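Local atomic coordinates of predicted DNA-binding transcriptional regulator (Aliivibrio fischeri ES114, PDB entry 7DWN), a protein that probably binds DNA at cis-regulatory regions as a tetrameric transcription regulator of the LysR family. Residues L194-T199 with A238-Y243. Residues are numbered along the deposited sequence; the frame is centred on the assembly and turned at random.
Sequences LTYSST and AWLPAY
Tyr196 meets Trp239 at the edge of its phenol ring: the backbone O of Trp239 lies there, near the ring plane, 3.1 Å from Tyr196 CE2. The hydroxyl completes the approach, Tyr196 OH donating to Trp239 O over 2.9 Å, in the carbonyl plane with a C=O...donor angle of 151°. A water lies in plane at the indole edge of Trp239; it donates to Leu194 O and accepts from Trp239 N, bridging just beyond the direct backbone hydrogen bond of Leu194 with Ile237. Tyr196 OH also meets Pro241 CD at 3.5 Å and Leu240 CD2 at 3.9 Å. With CG anti to the carbonyl carbon (chi1 -56°), the Tyr196 ring spans the gap that widens as the segments diverge by 49°. At the closer end the methyl of Ala238 packs against Leu194, its CB 3.4 Å from Leu194 O and 4.1 Å from Leu194 CB. The example illustrates how a tyrosine just past one strand's end can reach the backbone of another within the LysR substrate-binding domain; a bound MES, probably from the crystallisation liquor, lies about 4 Å from its side chain. Its hydroxyl is also hydrogen-bonded to that of Thr224, where helix 224-232 starts. Strand 238-241 pairs antiparallel with strand 160-174, and strand 191-195 runs parallel to 215-221; helix 224-232 packs on Leu194, Tyr196 and Ala238, helix 201-209 on Tyr196, Trp239 and Pro241.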
loop_
_atom_site.group_PDB
_atom_site.type_symbol
_atom_site.label_atom_id
_atom_site.label_comp_id
_atom_site.label_asym_id
_atom_site.label_seq_id
_atom_site.Cartn_x
_atom_site.Cartn_y
_atom_site.Cartn_z
ATOM N N LEU A 194 34.175 19.834 0.792
ATOM C CA LEU A 194 33.168 19.150 1.592
ATOM C C LEU A 194 31.806 19.576 1.062
ATOM O O LEU A 194 31.384 20.720 1.264
ATOM C CB LEU A 194 33.322 19.504 3.069
ATOM C CG LEU A 194 34.748 19.451 3.623
ATOM C CD1 LEU A 194 34.838 20.169 4.959
ATOM C CD2 LEU A 194 35.212 18.015 3.761
ATOM N N THR A 195 31.118 18.663 0.389
ATOM C CA THR A 195 29.957 19.011 -0.413
ATOM C C THR A 195 28.678 18.430 0.175
ATOM O O THR A 195 28.694 17.466 0.943
ATOM C CB THR A 195 30.133 18.512 -1.853
ATOM O OG1 THR A 195 29.066 19.010 -2.668
ATOM C CG2 THR A 195 30.125 16.991 -1.898
ATOM N N TYR A 196 27.561 19.051 -0.193
ATOM C CA TYR A 196 26.264 18.423 -0.029
ATOM C C TYR A 196 26.045 17.406 -1.143
ATOM O O TYR A 196 26.844 17.283 -2.075
ATOM C CB TYR A 196 25.146 19.465 -0.060
ATOM C CG TYR A 196 25.281 20.572 0.959
ATOM C CD1 TYR A 196 24.826 20.403 2.259
ATOM C CD2 TYR A 196 25.847 21.792 0.616
ATOM C CE1 TYR A 196 24.940 21.414 3.192
ATOM C CE2 TYR A 196 25.967 22.808 1.542
ATOM C CZ TYR A 196 25.512 22.613 2.829
ATOM O OH TYR A 196 25.628 23.621 3.757
ATOM N N SER A 197 24.946 16.667 -1.044
ATOM C CA SER A 197 24.471 15.933 -2.206
ATOM C C SER A 197 24.073 16.934 -3.281
ATOM O O SER A 197 23.389 17.923 -3.001
ATOM C CB SER A 197 23.289 15.037 -1.832
ATOM O OG SER A 197 22.838 14.294 -2.951
ATOM N N SER A 198 24.528 16.693 -4.512
ATOM C CA SER A 198 24.313 17.666 -5.577
ATOM C C SER A 198 22.844 17.795 -5.958
ATOM O O SER A 198 22.473 18.775 -6.613
ATOM C CB SER A 198 25.146 17.300 -6.805
ATOM O OG SER A 198 26.529 17.297 -6.500
ATOM N N THR A 199 22.002 16.842 -5.561
ATOM C CA THR A 199 20.571 16.924 -5.820
ATOM C C THR A 199 19.800 17.619 -4.705
ATOM O O THR A 199 18.642 17.996 -4.917
ATOM C CB THR A 199 19.985 15.525 -6.043
ATOM O OG1 THR A 199 20.283 14.690 -4.916
ATOM C CG2 THR A 199 20.561 14.901 -7.309
ATOM N N ALA A 238 33.730 24.600 2.542
ATOM C CA ALA A 238 32.340 24.238 2.296
ATOM C C ALA A 238 31.483 25.490 2.186
ATOM O O ALA A 238 31.806 26.531 2.755
ATOM C CB ALA A 238 31.793 23.320 3.395
ATOM N N TRP A 239 30.385 25.368 1.441
ATOM C CA TRP A 239 29.378 26.418 1.363
ATOM C C TRP A 239 28.405 26.211 2.516
ATOM O O TRP A 239 27.564 25.310 2.479
ATOM C CB TRP A 239 28.665 26.399 0.016
ATOM C CG TRP A 239 29.386 27.171 -1.044
ATOM C CD1 TRP A 239 29.117 28.442 -1.461
ATOM C CD2 TRP A 239 30.505 26.723 -1.815
ATOM N NE1 TRP A 239 29.998 28.812 -2.450
ATOM C CE2 TRP A 239 30.860 27.774 -2.685
ATOM C CE3 TRP A 239 31.240 25.536 -1.854
ATOM C CZ2 TRP A 239 31.923 27.670 -3.582
ATOM C CZ3 TRP A 239 32.288 25.434 -2.747
ATOM C CH2 TRP A 239 32.620 26.495 -3.599
ATOM N N LEU A 240 28.522 27.040 3.539
ATOM C CA LEU A 240 27.675 26.900 4.706
ATOM C C LEU A 240 26.690 28.058 4.798
ATOM O O LEU A 240 27.026 29.186 4.419
ATOM C CB LEU A 240 28.515 26.842 5.986
ATOM C CG LEU A 240 29.555 25.720 6.006
ATOM C CD1 LEU A 240 30.328 25.708 7.315
ATOM C CD2 LEU A 240 28.873 24.386 5.769
ATOM N N PRO A 241 25.468 27.808 5.265
ATOM C CA PRO A 241 24.525 28.910 5.471
ATOM C C PRO A 241 25.052 29.867 6.528
ATOM O O PRO A 241 25.616 29.454 7.543
ATOM C CB PRO A 241 23.242 28.205 5.926
ATOM C CG PRO A 241 23.700 26.889 6.460
ATOM C CD PRO A 241 24.878 26.506 5.614
ATOM N N ALA A 242 24.865 31.161 6.273
ATOM C CA ALA A 242 25.510 32.170 7.105
ATOM C C ALA A 242 24.964 32.174 8.527
ATOM O O ALA A 242 25.691 32.525 9.462
ATOM C CB ALA A 242 25.358 33.547 6.467
ATOM N N TYR A 243 23.704 31.776 8.721
ATOM C CA TYR A 243 23.129 31.798 10.062
ATOM C C TYR A 243 23.722 30.728 10.970
ATOM O O TYR A 243 23.541 30.801 12.191
ATOM C CB TYR A 243 21.606 31.639 9.997
ATOM C CG TYR A 243 21.130 30.360 9.342
ATOM C CD1 TYR A 243 21.105 29.162 10.046
ATOM C CD2 TYR A 243 20.685 30.355 8.026
ATOM C CE1 TYR A 243 20.669 27.996 9.457
ATOM C CE2 TYR A 243 20.242 29.189 7.427
ATOM C CZ TYR A 243 20.239 28.012 8.148
ATOM O OH TYR A 243 19.799 26.847 7.565
HETATM O O HOH W 1 29.755 22.742 -0.043
#